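Local coordinates for protein putative alpha-L-fucosidase (PDB 3GZA) that is probably an alpha-L-fucosidase of glycosyl hydrolase family 29, removing alpha-linked L-fucose from glycans, at residues P273-N278 with A327-R332; N297-K302 with K334-E339; N292-P295 with D301-E304; D271-L274 with R280-W283; A24-D29 with D62-A67. All blocks are in the same frame, centred on the assembly; numbering follows the deposited sequence.

How the contacts relate
All five contacts lie in the TIM-barrel part of the chain. Contact 5 comes first in sequence and joins strand 22-26 to helix 61-69. The others lie at or after the end of strand 264-273: contact 4 folds the loop after it back over the strand end, contact 1 ties that loop to helix 327-344, contact 3 lays K302 of helix 296-304 against Y294, just before that helix, and contact 2 packs this helix on 327-344. Contacts 2 and 3 share D301 and K302, their centres about 6 Å apart; contacts 1 and 4 share P273 and L274, centres about 9 Å apart. Contact 5 stands about 14 Å from contact 4, centre to centre, yet W283 touches V25 and H27. Together they run from the strand-end loops out to the surrounding helices.

Contact 1 (P273-N278 with A327-R332); sequences PLRGAN and AGDAQR
The loop that leaves barrel strand 264-273 is fastened to the first turns of helix 327-344 by a side-on salt bridge between R275 and D329. Two nitrogens of the guanidinium each take one carboxylate oxygen. NE of R275 reaches OD2 of D329 at 2.9 Å, on its syn lone pair; NH2 of R275 reaches OD1 of D329, also at 2.9 Å, in an almost straight bond (178° at the hydrogen). The grip is not flat: OD1 sits in the guanidinium plane, OD2 is tilted from it, and the two planes are turned 37° apart. An extended chain from CG to NE brings the R275 group in at about a right angle to the D329 side chain. Beside it L274 leans its CD2 on the carboxylate, 3.8 Å from OD2 of D329. The other methyl, CD1 of L274, lies 4.3 Å from CG of R332, whose guanidinium turns to E335 and the carbonyl of Y294. With a leucine at R275, the buried carboxylate of D329 would probably lose its charge partner and the loop its salt bridge to the helix. R275 is the centre of an inverse gamma turn, closed by a weak bond from G276 N to L274 O. A tight turn just past a strand end, pinned to the helix that follows the neighbouring strand 312-317, belongs to the beta-alpha loops of a TIM barrel.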
# COMPACT_ATOMS: atom_id res chain seq x y z
N PRO A 273 5.82 5.35 29.33
CA PRO A 273 4.48 4.78 29.21
C PRO A 273 3.81 4.86 30.59
O PRO A 273 4.50 4.80 31.61
CB PRO A 273 4.74 3.31 28.90
CG PRO A 273 6.10 3.06 29.03
CD PRO A 273 6.88 4.34 29.16
N LEU A 274 2.49 5.02 30.61
CA LEU A 274 1.75 4.86 31.86
C LEU A 274 1.82 3.40 32.35
O LEU A 274 1.92 3.14 33.54
CB LEU A 274 0.30 5.29 31.66
CG LEU A 274 -0.62 5.09 32.84
CD1 LEU A 274 -0.14 5.87 34.12
CD2 LEU A 274 -2.09 5.46 32.46
N ARG A 275 1.78 2.47 31.40
CA ARG A 275 1.80 1.05 31.67
C ARG A 275 3.24 0.56 31.77
O ARG A 275 3.78 -0.18 30.90
CB ARG A 275 1.03 0.31 30.61
CG ARG A 275 -0.47 0.57 30.74
CD ARG A 275 -1.29 -0.07 29.63
NE ARG A 275 -2.71 -0.04 30.00
CZ ARG A 275 -3.62 -0.97 29.71
NH1 ARG A 275 -3.32 -2.01 28.94
NH2 ARG A 275 -4.86 -0.87 30.19
N GLY A 276 3.88 0.97 32.87
CA GLY A 276 5.29 0.67 33.11
C GLY A 276 5.60 -0.05 34.40
O GLY A 276 6.75 -0.16 34.77
N ALA A 277 4.59 -0.57 35.11
CA ALA A 277 4.79 -1.28 36.34
C ALA A 277 4.93 -2.79 36.14
O ALA A 277 4.67 -3.30 35.06
CB ALA A 277 3.57 -1.00 37.32
N ASN A 278 5.41 -3.43 37.18
CA ASN A 278 5.49 -4.87 37.31
C ASN A 278 6.33 -5.51 36.23
O ASN A 278 6.10 -6.65 35.84
CB ASN A 278 4.07 -5.44 37.29
CG ASN A 278 3.19 -4.84 38.41
OD1 ASN A 278 3.65 -4.66 39.52
ND2 ASN A 278 1.93 -4.54 38.09
N ALA A 327 -10.71 2.13 31.57
CA ALA A 327 -11.21 2.79 32.76
C ALA A 327 -10.17 2.96 33.85
O ALA A 327 -10.12 3.99 34.53
CB ALA A 327 -12.42 1.98 33.30
N GLY A 328 -9.39 1.91 34.10
CA GLY A 328 -8.38 1.97 35.14
C GLY A 328 -7.30 3.01 34.88
O GLY A 328 -6.87 3.71 35.79
N ASP A 329 -6.87 3.06 33.63
CA ASP A 329 -5.90 4.04 33.19
C ASP A 329 -6.43 5.46 33.42
O ASP A 329 -5.76 6.33 33.93
CB ASP A 329 -5.58 3.82 31.73
CG ASP A 329 -4.94 2.47 31.46
OD1 ASP A 329 -5.50 1.41 31.86
OD2 ASP A 329 -3.84 2.52 30.83
N ALA A 330 -7.66 5.69 32.96
CA ALA A 330 -8.31 7.00 33.11
C ALA A 330 -8.43 7.41 34.58
O ALA A 330 -8.22 8.58 34.95
CB ALA A 330 -9.71 6.96 32.46
N GLN A 331 -8.77 6.46 35.43
CA GLN A 331 -8.90 6.76 36.85
C GLN A 331 -7.54 7.15 37.41
O GLN A 331 -7.45 8.08 38.17
CB GLN A 331 -9.52 5.60 37.60
CG GLN A 331 -9.56 5.73 39.10
CD GLN A 331 -10.33 6.95 39.59
OE1 GLN A 331 -11.27 7.44 38.95
NE2 GLN A 331 -9.94 7.44 40.76
N ARG A 332 -6.49 6.41 37.07
CA ARG A 332 -5.14 6.70 37.57
C ARG A 332 -4.66 8.08 37.13
O ARG A 332 -3.98 8.79 37.87
CB ARG A 332 -4.13 5.65 37.10
CG ARG A 332 -2.72 5.82 37.60
CD ARG A 332 -2.62 5.87 39.16
NE ARG A 332 -3.50 4.93 39.89
CZ ARG A 332 -3.27 3.63 40.04
NH1 ARG A 332 -2.23 3.04 39.47
NH2 ARG A 332 -4.14 2.88 40.67

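Contact 2 (N297-K302 with K334-E339); sequences NTLMDK and KEMGDE
Selenomethionine side chains carry the apolar packing between helix 297-302 and helix 334-339. SE of M336 lies 4.1 Å from CB of L299, and CD1 of the same leucine is almost as near. The M336 chain leaves with CG anti to the backbone N (chi1 -174°) and stays extended beyond it, which takes CE to the first helix, 3.7 Å from O of L299; the M336 side chain crosses that of L299 at about a right angle. M300 does the reverse. Bent at chi2 and chi3, it curls toward the second helix and puts its SE 3.8 Å from CG of E339, touching the aliphatic part of the glutamate. These are two outer helices of the TIM barrel, crossing at -53° with axes 10.0 Å apart at closest approach, and M336 also rests on L313 and L315 of barrel strand 312-317.

No hydrogen bond joins the two helices here, and the polar ends of E339 and K334 pair within their own helix. The carboxylate of E339, beyond the CG that M300 covers, is held by R342 and R343, while NZ of K334 bridges one turn to OD2 of D338 at 2.9 Å.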
# COMPACT_ATOMS: atom_id res chain seq x y z
N ASN A 297 1.90 6.89 43.51
CA ASN A 297 3.11 7.32 44.21
C ASN A 297 4.31 7.35 43.26
O ASN A 297 5.12 8.29 43.28
CB ASN A 297 3.40 6.50 45.47
N THR A 298 4.41 6.35 42.39
CA THR A 298 5.47 6.35 41.38
C THR A 298 5.34 7.49 40.37
O THR A 298 6.34 8.15 40.04
CB THR A 298 5.53 4.99 40.68
OG1 THR A 298 5.66 3.99 41.69
CG2 THR A 298 6.75 4.92 39.77
N LEU A 299 4.11 7.75 39.91
CA LEU A 299 3.86 8.86 39.00
C LEU A 299 4.24 10.21 39.62
O LEU A 299 4.73 11.10 38.91
CB LEU A 299 2.39 8.86 38.58
CG LEU A 299 1.96 7.72 37.65
CD1 LEU A 299 0.44 7.70 37.46
CD2 LEU A 299 2.76 7.80 36.30
N MSE A 300 3.98 10.37 40.91
CA MSE A 300 4.33 11.61 41.59
C MSE A 300 5.84 11.77 41.71
O MSE A 300 6.35 12.87 41.55
CB MSE A 300 3.65 11.71 42.94
CG MSE A 300 2.16 11.81 42.82
SE MSE A 300 1.47 13.22 41.62
CE MSE A 300 2.42 14.77 42.45
N ASP A 301 6.55 10.68 41.99
CA ASP A 301 8.02 10.68 42.03
C ASP A 301 8.51 11.14 40.64
O ASP A 301 9.39 12.02 40.53
CB ASP A 301 8.49 9.24 42.35
CG ASP A 301 10.03 9.06 42.39
OD1 ASP A 301 10.73 9.85 43.05
OD2 ASP A 301 10.54 8.04 41.80
N LYS A 302 7.92 10.59 39.57
CA LYS A 302 8.35 10.97 38.22
C LYS A 302 8.05 12.43 37.93
O LYS A 302 8.89 13.14 37.34
CB LYS A 302 7.77 10.04 37.17
CG LYS A 302 8.28 8.60 37.32
CD LYS A 302 7.67 7.69 36.29
CE LYS A 302 8.15 6.24 36.52
NZ LYS A 302 9.62 6.15 36.75
N LYS A 334 -6.62 10.62 36.45
CA LYS A 334 -7.35 11.60 37.25
C LYS A 334 -6.70 11.73 38.61
O LYS A 334 -6.52 12.85 39.15
CB LYS A 334 -8.81 11.19 37.37
CG LYS A 334 -9.61 12.12 38.28
CD LYS A 334 -10.97 11.54 38.50
CE LYS A 334 -11.88 12.44 39.30
NZ LYS A 334 -11.47 12.52 40.71
N GLU A 335 -6.36 10.59 39.22
CA GLU A 335 -5.71 10.62 40.52
C GLU A 335 -4.39 11.44 40.48
O GLU A 335 -4.07 12.16 41.44
CB GLU A 335 -5.43 9.20 41.01
CG GLU A 335 -6.67 8.39 41.37
CD GLU A 335 -6.42 6.93 41.59
OE1 GLU A 335 -5.25 6.49 41.47
OE2 GLU A 335 -7.42 6.21 41.87
N MSE A 336 -3.62 11.31 39.39
CA MSE A 336 -2.36 12.06 39.22
C MSE A 336 -2.60 13.57 39.18
O MSE A 336 -1.97 14.32 39.91
CB MSE A 336 -1.65 11.61 37.96
CG MSE A 336 -0.30 12.23 37.82
SE MSE A 336 0.58 11.68 36.24
CE MSE A 336 2.27 12.48 36.49
N GLY A 337 -3.55 14.00 38.36
CA GLY A 337 -3.89 15.40 38.28
C GLY A 337 -4.41 15.91 39.60
O GLY A 337 -4.03 17.01 40.03
N ASP A 338 -5.27 15.14 40.26
CA ASP A 338 -5.80 15.56 41.57
C ASP A 338 -4.70 15.72 42.63
O ASP A 338 -4.77 16.65 43.47
CB ASP A 338 -6.82 14.52 42.07
CG ASP A 338 -8.11 14.52 41.28
OD1 ASP A 338 -8.35 15.43 40.44
OD2 ASP A 338 -8.89 13.56 41.50
N GLU A 339 -3.67 14.86 42.56
CA GLU A 339 -2.63 14.86 43.54
C GLU A 339 -1.64 15.99 43.25
O GLU A 339 -1.14 16.63 44.17
CB GLU A 339 -1.99 13.49 43.64
CG GLU A 339 -0.86 13.42 44.63
CD GLU A 339 -1.27 13.63 46.07
OE1 GLU A 339 -2.47 13.64 46.39
OE2 GLU A 339 -0.37 13.81 46.91

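Contact 3 (N292-P295 with D301-E304); sequences NIYP and DKYE
Y294 and K302 make this contact between them, CE of the lysine set over one face of the tyrosine ring. That carbon is the atom that touches: CE of K302 stands 3.7 Å from CZ of Y294 and 3.9 Å from the ring centroid, 21° off the normal, displaced toward the hydroxyl-bearing rim. With two hydrogens on CE, this is a CH-pi contact. K302 runs straight as far as CE, at about a right angle to the tyrosine side chain; there the chain bends (chi4 -46°), carrying NZ past the ring instead of leaving it above the face. Both polar ends then meet one water, which lies 2.8 Å from OH of Y294 and accepts from NZ of K302, likewise at 2.8 Å. The lysine also donates to the carbonyl oxygen of T224, giving its ammonium two holds, one direct to the protein and one through solvent.

The backbone of Y294 is fixed separately, its N bonded to the carbonyl of L274. P295, the next residue, is the N-cap of helix 296-304, and K302 sits almost two turns into that helix. The lysine thus folds back over the residue before the cap. Chemically this is a surface contact with an apolar part and a polar part: a methylene probably polarised by the neighbouring ammonium, which should suit the ring's electron-rich face, and a water that links charge to hydroxyl without a direct bond.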
# COMPACT_ATOMS: atom_id res chain seq x y z
N ASN A 292 -0.88 -3.09 35.18
CA ASN A 292 0.50 -2.70 35.00
C ASN A 292 0.66 -1.22 34.82
O ASN A 292 1.71 -0.74 34.49
CB ASN A 292 1.11 -3.51 33.88
CG ASN A 292 1.11 -5.00 34.23
OD1 ASN A 292 1.26 -5.37 35.39
ND2 ASN A 292 0.94 -5.86 33.23
N ILE A 293 -0.42 -0.49 35.09
CA ILE A 293 -0.34 0.97 35.16
C ILE A 293 0.48 1.38 36.39
O ILE A 293 0.44 0.72 37.42
CB ILE A 293 -1.73 1.66 35.24
CG1 ILE A 293 -2.56 1.12 36.37
CG2 ILE A 293 -2.45 1.49 33.89
CD1 ILE A 293 -3.95 1.81 36.55
N TYR A 294 1.31 2.42 36.27
CA TYR A 294 2.08 2.87 37.41
C TYR A 294 1.22 3.33 38.56
O TYR A 294 0.23 4.02 38.34
CB TYR A 294 3.01 4.04 37.03
CG TYR A 294 4.37 3.65 36.43
CD1 TYR A 294 5.23 2.87 37.13
CD2 TYR A 294 4.74 4.09 35.19
CE1 TYR A 294 6.46 2.50 36.62
CE2 TYR A 294 5.96 3.76 34.66
CZ TYR A 294 6.82 2.97 35.38
OH TYR A 294 8.11 2.64 34.89
N PRO A 295 1.57 2.94 39.79
CA PRO A 295 0.92 3.52 40.96
C PRO A 295 1.05 5.03 41.01
O PRO A 295 2.02 5.63 40.49
CB PRO A 295 1.68 2.89 42.13
CG PRO A 295 2.17 1.66 41.60
CD PRO A 295 2.47 1.83 40.20
N ASP A 301 6.55 10.68 41.99
CA ASP A 301 8.02 10.68 42.03
C ASP A 301 8.51 11.14 40.64
O ASP A 301 9.39 12.02 40.53
CB ASP A 301 8.49 9.24 42.35
CG ASP A 301 10.03 9.06 42.39
OD1 ASP A 301 10.73 9.85 43.05
OD2 ASP A 301 10.54 8.04 41.80
N LYS A 302 7.92 10.59 39.57
CA LYS A 302 8.35 10.97 38.22
C LYS A 302 8.05 12.43 37.93
O LYS A 302 8.89 13.14 37.34
CB LYS A 302 7.77 10.04 37.17
CG LYS A 302 8.28 8.60 37.32
CD LYS A 302 7.67 7.69 36.29
CE LYS A 302 8.15 6.24 36.52
NZ LYS A 302 9.62 6.15 36.75
N TYR A 303 6.86 12.88 38.28
CA TYR A 303 6.50 14.31 38.10
C TYR A 303 7.55 15.22 38.74
O TYR A 303 8.02 16.19 38.11
CB TYR A 303 5.11 14.54 38.75
CG TYR A 303 4.63 15.99 38.66
CD1 TYR A 303 4.03 16.46 37.51
CD2 TYR A 303 4.77 16.85 39.73
CE1 TYR A 303 3.61 17.77 37.40
CE2 TYR A 303 4.33 18.13 39.64
CZ TYR A 303 3.76 18.58 38.50
OH TYR A 303 3.33 19.91 38.40
N GLU A 304 7.92 14.93 39.98
CA GLU A 304 8.88 15.80 40.69
C GLU A 304 10.28 15.75 40.06
O GLU A 304 11.05 16.69 40.18
CB GLU A 304 8.93 15.44 42.19
CG GLU A 304 7.62 15.76 42.89
CD GLU A 304 7.63 15.54 44.36
OE1 GLU A 304 8.70 15.27 44.95
OE2 GLU A 304 6.56 15.65 44.97
O HOH W 1 9.98 3.37 36.88

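Contact 4 (D271-L274 with R280-W283); sequences DTPL and RHEW
OE1 of E223 is gripped twice, by NE2 of H281 and NE1 of W283, the two rings that P273 packs against, one at CG and one at CD. The proline meets each over a face. CG of P273 stands 3.6 Å above the centre of the imidazole of H281, only 6° off its normal, while CD of P273 lies 3.6 Å from CZ2 of W283, over the six-membered ring but toward its rim. Both are CH-pi contacts, and on another side CB of P273 abuts O of E282 at 3.3 Å. H281 brings its ring over the proline because chi1 is -173°, CG pointing opposite to N; the backbone N of H281 donates to OE2 of E282 at 2.8 Å. Two residues back along the strand, CH2 of W283 comes 3.7 Å from OD2 of D271, the carboxylate and indole planes turned 51° to each other, and OD1 of D271 is bonded to NE1 of W219. OG1 of T272 donates to O of P273 at 2.9 Å. Replacing H281 by an alanine is likely to bare the side of P273 that the imidazole covers and to leave OE1 of E223 with W283 but not its histidine partner. W283 also meets the ring of H27, and an ethanediol and a HEPES molecule are bound nearby. Aromatic rings folded over the C-terminal end of a barrel strand are consistent with a wall of the pocket where TIM-barrel glycosidases have their active site.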
# COMPACT_ATOMS: atom_id res chain seq x y z
N ASP A 271 9.83 11.19 29.19
CA ASP A 271 8.68 10.43 28.74
C ASP A 271 8.65 9.05 29.39
O ASP A 271 9.69 8.55 29.82
CB ASP A 271 8.54 10.34 27.20
CG ASP A 271 9.63 9.57 26.48
OD1 ASP A 271 10.67 9.17 27.02
OD2 ASP A 271 9.43 9.38 25.24
N THR A 272 7.44 8.50 29.44
CA THR A 272 7.26 7.16 29.98
C THR A 272 5.90 6.65 29.59
O THR A 272 4.96 7.39 29.52
CB THR A 272 7.36 7.13 31.53
OG1 THR A 272 7.16 5.78 32.02
CG2 THR A 272 6.33 8.07 32.21
N PRO A 273 5.82 5.35 29.33
CA PRO A 273 4.48 4.78 29.21
C PRO A 273 3.81 4.86 30.59
O PRO A 273 4.50 4.80 31.61
CB PRO A 273 4.74 3.31 28.90
CG PRO A 273 6.10 3.06 29.03
CD PRO A 273 6.88 4.34 29.16
N LEU A 274 2.49 5.02 30.61
CA LEU A 274 1.75 4.86 31.86
C LEU A 274 1.82 3.40 32.35
O LEU A 274 1.92 3.14 33.54
CB LEU A 274 0.30 5.29 31.66
CG LEU A 274 -0.62 5.09 32.84
CD1 LEU A 274 -0.14 5.87 34.12
CD2 LEU A 274 -2.09 5.46 32.46
N ARG A 280 6.77 -4.40 33.13
CA ARG A 280 6.32 -4.03 31.81
C ARG A 280 6.73 -2.60 31.45
O ARG A 280 7.20 -1.84 32.30
CB ARG A 280 4.80 -4.18 31.70
CG ARG A 280 4.33 -5.57 32.04
CD ARG A 280 4.51 -6.54 30.88
NE ARG A 280 3.55 -6.32 29.80
CZ ARG A 280 3.70 -6.69 28.54
NH1 ARG A 280 4.83 -7.24 28.10
NH2 ARG A 280 2.77 -6.42 27.67
N HIS A 281 6.60 -2.26 30.18
CA HIS A 281 6.98 -0.92 29.68
C HIS A 281 6.31 -0.80 28.32
O HIS A 281 6.97 -0.94 27.26
CB HIS A 281 8.51 -0.83 29.60
CG HIS A 281 9.05 0.52 29.27
ND1 HIS A 281 9.29 1.47 30.23
CD2 HIS A 281 9.36 1.09 28.08
CE1 HIS A 281 9.73 2.58 29.64
NE2 HIS A 281 9.79 2.37 28.33
N GLU A 282 5.00 -0.52 28.35
CA GLU A 282 4.18 -0.68 27.16
C GLU A 282 3.62 0.62 26.60
O GLU A 282 2.79 1.24 27.23
CB GLU A 282 3.02 -1.62 27.46
CG GLU A 282 3.47 -2.90 28.12
CD GLU A 282 4.65 -3.61 27.45
OE1 GLU A 282 4.58 -3.97 26.23
OE2 GLU A 282 5.63 -3.94 28.15
N TRP A 283 4.07 0.98 25.39
CA TRP A 283 3.58 2.17 24.72
C TRP A 283 2.24 1.89 24.02
O TRP A 283 1.50 2.81 23.70
CB TRP A 283 4.60 2.67 23.72
CG TRP A 283 5.81 3.27 24.33
CD1 TRP A 283 7.01 2.67 24.47
CD2 TRP A 283 5.94 4.58 24.92
NE1 TRP A 283 7.90 3.53 25.08
CE2 TRP A 283 7.26 4.70 25.39
CE3 TRP A 283 5.08 5.67 25.05
CZ2 TRP A 283 7.76 5.87 25.99
CZ3 TRP A 283 5.54 6.79 25.70
CH2 TRP A 283 6.88 6.91 26.11

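Contact 5 (A24-D29 with D62-A67); sequences AVFHYD and DQWVQA. With EDO (1,2-ethanediol), chain D.
Helix 61-69 leans on strand 22-26 through W64, whose indole packs against F26 and Y28 in an aromatic cluster; the helix links this strand to its parallel neighbour 75-79, a beta-alpha-beta unit of the TIM barrel. Along the helix, D62 faces helix 110-121, bonding K120 and S117, and Q63 gives its NE2 to the carbonyl of I325 while its OE1 lies in plane at the edge of the indole of W64. W64 then carries the contact. Its chi1 of -64° sets CG anti to the carbonyl carbon and sends the indole into the barrel wall. CB of W64 is 3.7 Å from CE2 of F26, and its backbone O is 3.5 Å from CZ of F26. The two rings run nearly parallel, 21° apart, but are slid past each other until they barely overlap, with 5.5 Å between the F26 centroid and that of the six-membered ring of W64. Y28 is met differently. There the indole comes edge-on to the tyrosine face in a T-shaped pair, planes at 75°, CH2 of W64 standing 4.1 Å from CD2 of Y28. NE1 of W64 is bonded to O of G323 and OH of Y28 to O of D320, which pins both rings from the same loop. V65 turns away from the strand, and CB of A67 touches CB of A330 on helix 327-344. Between F26 and Y28 the chain turns H27 away from the helix, and its NE2 makes a 2.7 Å hydrogen bond with O1 of a bound ethanediol.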
# COMPACT_ATOMS: atom_id res chain seq x y z
N ALA A 24 0.54 14.20 26.58
CA ALA A 24 0.33 12.79 26.36
C ALA A 24 0.60 12.41 24.91
O ALA A 24 0.33 13.20 23.99
CB ALA A 24 -1.11 12.39 26.71
N VAL A 25 1.10 11.21 24.71
CA VAL A 25 1.24 10.62 23.36
C VAL A 25 0.36 9.32 23.38
O VAL A 25 0.38 8.51 24.31
CB VAL A 25 2.69 10.35 22.91
CG1 VAL A 25 3.37 9.33 23.84
CG2 VAL A 25 2.70 9.92 21.42
N PHE A 26 -0.45 9.15 22.34
CA PHE A 26 -1.33 8.03 22.15
C PHE A 26 -0.81 7.20 20.99
O PHE A 26 -0.75 7.72 19.87
CB PHE A 26 -2.77 8.49 21.81
CG PHE A 26 -3.45 9.28 22.91
CD1 PHE A 26 -3.19 10.64 23.05
CD2 PHE A 26 -4.25 8.64 23.82
CE1 PHE A 26 -3.82 11.34 24.11
CE2 PHE A 26 -4.88 9.35 24.80
CZ PHE A 26 -4.65 10.71 24.95
N HIS A 27 -0.34 5.98 21.28
CA HIS A 27 0.11 5.04 20.27
C HIS A 27 -1.05 4.13 19.85
O HIS A 27 -1.74 3.57 20.70
CB HIS A 27 1.27 4.19 20.78
CG HIS A 27 2.57 4.92 20.87
ND1 HIS A 27 2.86 5.84 21.87
CD2 HIS A 27 3.66 4.85 20.09
CE1 HIS A 27 4.09 6.30 21.68
NE2 HIS A 27 4.60 5.71 20.61
N TYR A 28 -1.28 4.00 18.54
CA TYR A 28 -2.35 3.18 18.02
C TYR A 28 -1.93 2.74 16.62
O TYR A 28 -1.48 3.58 15.83
CB TYR A 28 -3.62 4.02 18.00
CG TYR A 28 -4.95 3.31 18.19
CD1 TYR A 28 -5.10 2.45 19.24
CD2 TYR A 28 -6.02 3.59 17.38
CE1 TYR A 28 -6.32 1.86 19.49
CE2 TYR A 28 -7.24 3.00 17.60
CZ TYR A 28 -7.38 2.19 18.68
OH TYR A 28 -8.59 1.62 18.98
N ASP A 29 -1.98 1.46 16.36
CA ASP A 29 -1.65 0.89 15.07
C ASP A 29 -2.35 -0.45 14.98
O ASP A 29 -3.01 -0.88 15.93
CB ASP A 29 -0.11 0.82 14.93
CG ASP A 29 0.39 0.69 13.48
OD1 ASP A 29 -0.40 0.28 12.56
OD2 ASP A 29 1.60 0.99 13.28
N ASP A 62 -12.83 12.04 22.16
CA ASP A 62 -13.12 12.98 23.24
C ASP A 62 -12.70 12.31 24.55
O ASP A 62 -12.21 12.99 25.44
CB ASP A 62 -14.58 13.38 23.32
CG ASP A 62 -15.03 14.36 22.25
OD1 ASP A 62 -14.18 14.92 21.55
OD2 ASP A 62 -16.30 14.56 22.17
N GLN A 63 -13.02 11.01 24.71
CA GLN A 63 -12.71 10.27 25.95
C GLN A 63 -11.21 10.19 26.19
O GLN A 63 -10.73 10.32 27.34
CB GLN A 63 -13.43 8.90 25.95
CG GLN A 63 -13.31 8.09 27.23
CD GLN A 63 -12.14 7.16 27.27
OE1 GLN A 63 -11.42 7.01 26.28
NE2 GLN A 63 -11.91 6.53 28.44
N TRP A 64 -10.47 10.02 25.11
CA TRP A 64 -8.99 10.00 25.20
C TRP A 64 -8.44 11.34 25.74
O TRP A 64 -7.63 11.37 26.66
CB TRP A 64 -8.40 9.83 23.81
CG TRP A 64 -8.68 8.58 23.07
CD1 TRP A 64 -9.65 7.64 23.35
CD2 TRP A 64 -8.10 8.20 21.85
NE1 TRP A 64 -9.62 6.67 22.37
CE2 TRP A 64 -8.71 7.01 21.42
CE3 TRP A 64 -7.08 8.75 21.06
CZ2 TRP A 64 -8.32 6.33 20.24
CZ3 TRP A 64 -6.70 8.08 19.89
CH2 TRP A 64 -7.32 6.90 19.50
N VAL A 65 -8.91 12.44 25.15
CA VAL A 65 -8.45 13.74 25.49
C VAL A 65 -8.87 14.10 26.91
O VAL A 65 -8.09 14.66 27.68
CB VAL A 65 -8.91 14.78 24.44
CG1 VAL A 65 -8.58 16.22 24.88
CG2 VAL A 65 -8.23 14.46 23.11
N GLN A 66 -10.09 13.78 27.30
CA GLN A 66 -10.49 14.08 28.66
C GLN A 66 -9.69 13.31 29.66
O GLN A 66 -9.40 13.80 30.74
CB GLN A 66 -11.97 13.74 28.87
CG GLN A 66 -12.89 14.72 28.17
CD GLN A 66 -14.33 14.31 28.24
OE1 GLN A 66 -14.75 13.32 27.61
NE2 GLN A 66 -15.08 15.05 29.01
N ALA A 67 -9.34 12.07 29.32
CA ALA A 67 -8.57 11.24 30.23
C ALA A 67 -7.19 11.87 30.48
O ALA A 67 -6.75 11.98 31.61
CB ALA A 67 -8.39 9.82 29.70
C1 EDO D . 7.63 5.62 21.72
O1 EDO D . 7.31 5.85 20.35
C2 EDO D . 8.04 6.97 22.25
O2 EDO D . 9.31 7.27 21.72